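Local structure of SusD superfamily protein (Bacteroides fragilis NCTC 9343, 3NQP) at residues F327-D331 with T332-A336; A437-H440 with E441-E445. The protein probably binds glycans at the bacterial outer membrane as a SusD-type protein. One frame throughout, in Å; residues are numbered along the deposited sequence.

Contact 1 (327-331 with 332-336) comes first along the chain, where a loop after helix 321-325 turns into helix 333-337; contact 2 (437-440 with 441-445) follows as the last turns of helix 431-445. Both lie in the SusD family region, on the same side of the chain's centre, with their own centres about 13 Å apart. They touch directly. R333 of contact 1 forms salt bridges to two residues of contact 2, from NH1 to E445 OE1 (2.7 Å) and from NH2 to E441 OE2 (2.8 Å), while the ring of F327 packs on K444. A short helix start is thereby tied to the flank of helix 431-445, most of whose touching residues in contact 2 are buried.

Contact 1: F327-D331 with T332-A336; sequences FDDAD and TRKEA
D331 and R333 form the dense, buried part of this local contact. In a salt bridge the guanidinium grips the carboxylate side-on: NH2 of R333 reaches D331 OD2 at 2.9 Å, nearly in the guanidinium plane, and NE of R333, its partner tilted from that plane, reaches D331 OD1 at 3.0 Å on the syn lone pair. The two flat groups are turned 36° apart, so the paired grip is twisted. With its CG anti to the backbone N (chi1 -176°), D331 also brings OD1 within 2.9 Å of R333 N, an N-H...O angle of 147°. OD1 accepts both a backbone and a side-chain N-H of the same residue, which restricts the carboxylate's rotation. Further salt bridges from R333 to E441 and E445 surround the guanidinium with three carboxylates. The backbone setting is a type I beta turn from D328 to D331 that leads into helix 333-337, and the bond from R333 N to D331 OD1 is a capping bond. Beside it, F327 receives K334 over one ring face in a CH-pi contact, with K334 CA 4.2 Å from the ring centroid. The extended K334 chain then runs past F327 CB in the opposite direction. At the more open side, K334 NZ donates to F327 O (2.9 Å) and D329 OD1 (2.8 Å). The second is a salt bridge to an exposed aspartate, met on its anti side and well out of its plane. Water follows: one molecule donates firmly to E335 OE2 and only weakly to D329 OD1, and another links D331 O to E335 N.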
ATOM      1  N   PHE A 327     -19.094  -0.027  -6.095  1.00 14.90           N
ATOM      2  CA  PHE A 327     -18.831  -0.519  -7.447  1.00 14.13           C
ATOM      3  C   PHE A 327     -20.129  -0.712  -8.248  1.00 16.27           C
ATOM      4  O   PHE A 327     -21.065  -1.342  -7.761  1.00 15.64           O
ATOM      5  CB  PHE A 327     -18.132  -1.889  -7.398  1.00 11.82           C
ATOM      6  CG  PHE A 327     -16.713  -1.867  -6.852  1.00 13.32           C
ATOM      7  CD1 PHE A 327     -15.628  -1.699  -7.697  1.00 10.06           C
ATOM      8  CD2 PHE A 327     -16.460  -2.125  -5.521  1.00 16.31           C
ATOM      9  CE1 PHE A 327     -14.322  -1.754  -7.212  1.00 12.88           C
ATOM     10  CE2 PHE A 327     -15.139  -2.126  -5.017  1.00 20.11           C
ATOM     11  CZ  PHE A 327     -14.072  -1.950  -5.892  1.00 18.28           C
ATOM     12  N   ASP A 328     -20.153  -0.249  -9.503  1.00 14.55           N
ATOM     13  CA  ASP A 328     -21.168  -0.700 -10.473  1.00 16.70           C
ATOM     14  C   ASP A 328     -21.012  -2.179 -10.746  1.00 14.75           C
ATOM     15  O   ASP A 328     -19.901  -2.715 -10.677  1.00 12.95           O
ATOM     16  CB  ASP A 328     -20.998   0.031 -11.811  1.00 19.23           C
ATOM     17  CG  ASP A 328     -21.226   1.500 -11.691  1.00 20.25           C
ATOM     18  OD1 ASP A 328     -22.198   1.870 -11.012  1.00 25.06           O
ATOM     19  OD2 ASP A 328     -20.445   2.281 -12.255  1.00 18.45           O
ATOM     20  N   ASP A 329     -22.114  -2.862 -11.037  1.00 15.72           N
ATOM     21  CA  ASP A 329     -22.037  -4.286 -11.329  1.00 17.48           C
ATOM     22  C   ASP A 329     -21.217  -4.560 -12.586  1.00 15.80           C
ATOM     23  O   ASP A 329     -20.663  -5.635 -12.711  1.00 15.66           O
ATOM     24  CB  ASP A 329     -23.423  -4.927 -11.475  1.00 20.72           C
ATOM     25  CG  ASP A 329     -24.161  -5.076 -10.144  1.00 26.10           C
ATOM     26  OD1 ASP A 329     -23.542  -5.206  -9.058  1.00 28.05           O
ATOM     27  OD2 ASP A 329     -25.398  -5.103 -10.213  1.00 25.07           O
ATOM     28  N   ALA A 330     -21.124  -3.588 -13.496  1.00 15.22           N
ATOM     29  CA  ALA A 330     -20.401  -3.770 -14.761  1.00 14.73           C
ATOM     30  C   ALA A 330     -18.903  -3.583 -14.582  1.00 12.23           C
ATOM     31  O   ALA A 330     -18.157  -3.776 -15.514  1.00 13.86           O
ATOM     32  CB  ALA A 330     -20.902  -2.784 -15.839  1.00 11.73           C
ATOM     33  N   ASP A 331     -18.485  -3.174 -13.394  1.00 13.46           N
ATOM     34  CA  ASP A 331     -17.065  -2.987 -13.040  1.00 12.30           C
ATOM     35  C   ASP A 331     -16.545  -4.371 -12.599  1.00 13.62           C
ATOM     36  O   ASP A 331     -16.935  -4.881 -11.557  1.00 11.49           O
ATOM     37  CB  ASP A 331     -16.980  -1.959 -11.912  1.00 14.18           C
ATOM     38  CG  ASP A 331     -15.581  -1.577 -11.503  1.00 15.04           C
ATOM     39  OD1 ASP A 331     -14.634  -2.372 -11.683  1.00 14.71           O
ATOM     40  OD2 ASP A 331     -15.439  -0.454 -10.952  1.00 17.00           O
ATOM     41  N   THR A 332     -15.637  -4.946 -13.388  1.00 14.26           N
ATOM     42  CA  THR A 332     -15.074  -6.287 -13.120  1.00 12.50           C
ATOM     43  C   THR A 332     -14.294  -6.320 -11.801  1.00 11.96           C
ATOM     44  O   THR A 332     -14.126  -7.378 -11.235  1.00 11.03           O
ATOM     45  CB  THR A 332     -14.125  -6.744 -14.244  1.00 16.05           C
ATOM     46  OG1 THR A 332     -13.000  -5.847 -14.324  1.00  9.42           O
ATOM     47  CG2 THR A 332     -14.859  -6.734 -15.615  1.00 12.90           C
ATOM     48  N   ARG A 333     -13.852  -5.175 -11.282  1.00 10.88           N
ATOM     49  CA  ARG A 333     -13.137  -5.173  -9.990  1.00  9.91           C
ATOM     50  C   ARG A 333     -14.053  -5.610  -8.847  1.00 10.03           C
ATOM     51  O   ARG A 333     -13.574  -6.064  -7.802  1.00 10.00           O
ATOM     52  CB  ARG A 333     -12.559  -3.803  -9.679  1.00 12.49           C
ATOM     53  CG  ARG A 333     -11.544  -3.310 -10.709  1.00 12.33           C
ATOM     54  CD  ARG A 333     -11.083  -1.915 -10.416  1.00  7.07           C
ATOM     55  NE  ARG A 333     -12.134  -0.950 -10.696  1.00  6.55           N
ATOM     56  CZ  ARG A 333     -11.947   0.339 -10.942  1.00  7.72           C
ATOM     57  NH1 ARG A 333     -10.729   0.884 -10.894  1.00 12.98           N
ATOM     58  NH2 ARG A 333     -12.983   1.099 -11.210  1.00  9.19           N
ATOM     59  N   LYS A 334     -15.356  -5.435  -9.020  1.00 12.51           N
ATOM     60  CA  LYS A 334     -16.321  -5.719  -7.939  1.00 12.56           C
ATOM     61  C   LYS A 334     -16.224  -7.180  -7.482  1.00 12.81           C
ATOM     62  O   LYS A 334     -15.885  -7.479  -6.311  1.00 10.76           O
ATOM     63  CB  LYS A 334     -17.742  -5.328  -8.363  1.00  9.51           C
ATOM     64  CG  LYS A 334     -18.787  -5.437  -7.251  1.00 11.46           C
ATOM     65  CD  LYS A 334     -20.156  -4.875  -7.726  1.00 17.90           C
ATOM     66  CE  LYS A 334     -21.197  -4.817  -6.622  1.00 19.99           C
ATOM     67  NZ  LYS A 334     -22.265  -3.818  -6.923  1.00 13.13           N
ATOM     68  N   GLU A 335     -16.506  -8.093  -8.400  1.00 11.25           N
ATOM     69  CA  GLU A 335     -16.484  -9.529  -8.080  1.00 11.68           C
ATOM     70  C   GLU A 335     -15.067 -10.096  -8.104  1.00 13.86           C
ATOM     71  O   GLU A 335     -14.807 -11.100  -7.470  1.00 14.53           O
ATOM     72  CB  GLU A 335     -17.448 -10.317  -9.002  1.00 12.56           C
ATOM     73  CG  GLU A 335     -18.829  -9.860  -8.861  1.00 18.14           C
ATOM     74  CD  GLU A 335     -19.371 -10.073  -7.449  1.00 20.38           C
ATOM     75  OE1 GLU A 335     -19.211 -11.201  -6.861  1.00 16.99           O
ATOM     76  OE2 GLU A 335     -19.986  -9.094  -6.963  1.00 15.13           O
ATOM     77  N   ALA A 336     -14.112  -9.426  -8.755  1.00 13.92           N
ATOM     78  CA  ALA A 336     -12.708  -9.852  -8.630  1.00 13.10           C
ATOM     79  C   ALA A 336     -12.206  -9.602  -7.196  1.00 12.90           C
ATOM     80  O   ALA A 336     -11.399 -10.367  -6.671  1.00 10.81           O
ATOM     81  CB  ALA A 336     -11.834  -9.125  -9.625  1.00  9.77           C
TER
HETATM   82  O   HOH W   1     -21.679  -8.046  -8.659  1.00 17.06           O
HETATM   83  O   HOH W   2     -17.667  -7.537 -11.026  1.00 12.39           O

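Contact 2: A437-H440 with E441-E445; sequences AILH and EKDKE
D443 sets its carboxylate beyond the carbonyl oxygen of L439 and beside the H440 ring, one helical turn on, with D443 CG 3.2 Å from L439 O and no hydrogen bond between these acceptors. The frame is the C-terminal part of alpha-helix 431-445, where successive i to i+4 bonds differ. K442 N meets I438 O at 2.9 Å with an N-H...O angle of 175°, whereas K444 N reaches H440 O at a longer 3.2 Å, from above the carbonyl plane. With CG beside its backbone N (chi1 -78°), D443 turns back along the helix, and OD1 comes 3.7 Å from L439 CD1. OD2 approaches the H440 ring at its edge, 3.4 Å from CD2. The side chains lie side by side, pointing the same way, ring and carboxylate planes 44° apart, but no hydrogen bond joins them; D443 OD1 instead forms a salt bridge with R452. On the buried flank, I438 packs against helices 382-396 and 399-414, while K442, its chain bent at chi3, reaches a salt bridge with D455. E441 is bent at chi2, and its carboxylate is shared between R333 and R410. A water also donates to A437 O (2.8 Å) and E441 OE1 (2.6 Å).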
ATOM      1  N   ALA A 437     -12.433  12.368  -7.620  1.00 13.13           N
ATOM      2  CA  ALA A 437     -12.497  11.358  -8.671  1.00 11.12           C
ATOM      3  C   ALA A 437     -11.241  10.464  -8.650  1.00 11.80           C
ATOM      4  O   ALA A 437     -11.342   9.250  -8.873  1.00 13.67           O
ATOM      5  CB  ALA A 437     -12.711  12.019 -10.064  1.00 10.94           C
ATOM      6  N   ILE A 438     -10.085  11.046  -8.355  1.00 11.92           N
ATOM      7  CA  ILE A 438      -8.807  10.314  -8.344  1.00 11.89           C
ATOM      8  C   ILE A 438      -8.809   9.443  -7.087  1.00 12.73           C
ATOM      9  O   ILE A 438      -8.540   8.244  -7.160  1.00  9.82           O
ATOM     10  CB  ILE A 438      -7.572  11.245  -8.380  1.00 12.36           C
ATOM     11  CG1 ILE A 438      -7.432  11.962  -9.742  1.00  9.50           C
ATOM     12  CG2 ILE A 438      -6.254  10.452  -8.065  1.00  7.21           C
ATOM     13  CD1 ILE A 438      -6.457  13.236  -9.646  1.00  6.39           C
ATOM     14  N   LEU A 439      -9.190  10.025  -5.950  1.00 10.24           N
ATOM     15  CA  LEU A 439      -9.301   9.242  -4.703  1.00 11.59           C
ATOM     16  C   LEU A 439     -10.235   8.071  -4.880  1.00  9.36           C
ATOM     17  O   LEU A 439      -9.921   6.956  -4.501  1.00 10.55           O
ATOM     18  CB  LEU A 439      -9.763  10.111  -3.514  1.00 10.35           C
ATOM     19  CG  LEU A 439     -10.194   9.399  -2.193  1.00 12.36           C
ATOM     20  CD1 LEU A 439      -9.015   8.852  -1.493  1.00  9.63           C
ATOM     21  CD2 LEU A 439     -10.975  10.390  -1.276  1.00 10.33           C
ATOM     22  N   HIS A 440     -11.401   8.324  -5.460  1.00  9.84           N
ATOM     23  CA  HIS A 440     -12.424   7.280  -5.528  1.00 11.42           C
ATOM     24  C   HIS A 440     -12.039   6.197  -6.539  1.00 10.52           C
ATOM     25  O   HIS A 440     -12.429   5.077  -6.378  1.00 10.69           O
ATOM     26  CB  HIS A 440     -13.804   7.865  -5.816  1.00 12.11           C
ATOM     27  CG  HIS A 440     -14.375   8.664  -4.674  1.00 15.13           C
ATOM     28  ND1 HIS A 440     -15.311   9.668  -4.857  1.00 13.45           N
ATOM     29  CD2 HIS A 440     -14.109   8.634  -3.344  1.00 17.81           C
ATOM     30  CE1 HIS A 440     -15.605  10.198  -3.679  1.00 14.53           C
ATOM     31  NE2 HIS A 440     -14.900   9.586  -2.746  1.00 11.59           N
ATOM     32  N   GLU A 441     -11.227   6.548  -7.544  1.00 10.74           N
ATOM     33  CA  GLU A 441     -10.672   5.543  -8.437  1.00 11.40           C
ATOM     34  C   GLU A 441      -9.595   4.702  -7.743  1.00 10.30           C
ATOM     35  O   GLU A 441      -9.538   3.510  -7.921  1.00 10.23           O
ATOM     36  CB  GLU A 441     -10.130   6.201  -9.716  1.00  9.57           C
ATOM     37  CG  GLU A 441     -10.145   5.256 -10.933  1.00  8.61           C
ATOM     38  CD  GLU A 441     -11.509   4.749 -11.281  1.00 17.83           C
ATOM     39  OE1 GLU A 441     -12.475   5.533 -11.184  1.00 11.20           O
ATOM     40  OE2 GLU A 441     -11.608   3.556 -11.602  1.00 11.84           O
ATOM     41  N   LYS A 442      -8.714   5.339  -6.977  1.00  9.32           N
ATOM     42  CA  LYS A 442      -7.778   4.604  -6.110  1.00  8.75           C
ATOM     43  C   LYS A 442      -8.516   3.716  -5.097  1.00 11.09           C
ATOM     44  O   LYS A 442      -8.079   2.609  -4.831  1.00 10.50           O
ATOM     45  CB  LYS A 442      -6.839   5.570  -5.384  1.00  8.65           C
ATOM     46  CG  LYS A 442      -5.777   6.148  -6.307  1.00  9.49           C
ATOM     47  CD  LYS A 442      -4.591   6.825  -5.555  1.00 10.71           C
ATOM     48  CE  LYS A 442      -3.661   5.745  -4.969  1.00 10.73           C
ATOM     49  NZ  LYS A 442      -2.440   6.373  -4.310  1.00  6.42           N
ATOM     50  N   ASP A 443      -9.632   4.203  -4.562  1.00  9.10           N
ATOM     51  CA  ASP A 443     -10.416   3.451  -3.581  1.00  9.58           C
ATOM     52  C   ASP A 443     -10.925   2.146  -4.164  1.00 10.89           C
ATOM     53  O   ASP A 443     -11.019   1.152  -3.467  1.00 12.00           O
ATOM     54  CB  ASP A 443     -11.651   4.265  -3.123  1.00  9.56           C
ATOM     55  CG  ASP A 443     -11.314   5.348  -2.119  1.00 13.93           C
ATOM     56  OD1 ASP A 443     -10.159   5.370  -1.605  1.00 11.04           O
ATOM     57  OD2 ASP A 443     -12.213   6.207  -1.896  1.00  7.66           O
ATOM     58  N   LYS A 444     -11.325   2.185  -5.426  1.00  9.24           N
ATOM     59  CA  LYS A 444     -11.764   1.001  -6.145  1.00  8.70           C
ATOM     60  C   LYS A 444     -10.637   0.110  -6.662  1.00 11.27           C
ATOM     61  O   LYS A 444     -10.762  -1.137  -6.644  1.00 13.27           O
ATOM     62  CB  LYS A 444     -12.629   1.392  -7.309  1.00 12.15           C
ATOM     63  CG  LYS A 444     -13.987   1.908  -6.943  1.00  8.99           C
ATOM     64  CD  LYS A 444     -14.670   2.394  -8.226  1.00 14.34           C
ATOM     65  CE  LYS A 444     -15.914   3.152  -7.881  1.00 14.52           C
ATOM     66  NZ  LYS A 444     -16.687   3.474  -9.087  1.00 11.37           N
ATOM     67  N   GLU A 445      -9.561   0.742  -7.154  1.00 10.46           N
ATOM     68  CA  GLU A 445      -8.483   0.030  -7.850  1.00 10.08           C
ATOM     69  C   GLU A 445      -7.584  -0.730  -6.858  1.00  9.18           C
ATOM     70  O   GLU A 445      -7.083  -1.825  -7.163  1.00  7.75           O
ATOM     71  CB  GLU A 445      -7.647   1.011  -8.682  1.00  9.74           C
ATOM     72  CG  GLU A 445      -6.555   0.444  -9.573  1.00  9.37           C
ATOM     73  CD  GLU A 445      -7.094  -0.455 -10.696  1.00 13.88           C
ATOM     74  OE1 GLU A 445      -8.275  -0.347 -11.052  1.00  7.97           O
ATOM     75  OE2 GLU A 445      -6.324  -1.261 -11.208  1.00 10.33           O
TER
HETATM   76  O   HOH W   3     -13.374   7.607  -9.874  1.00 10.41           O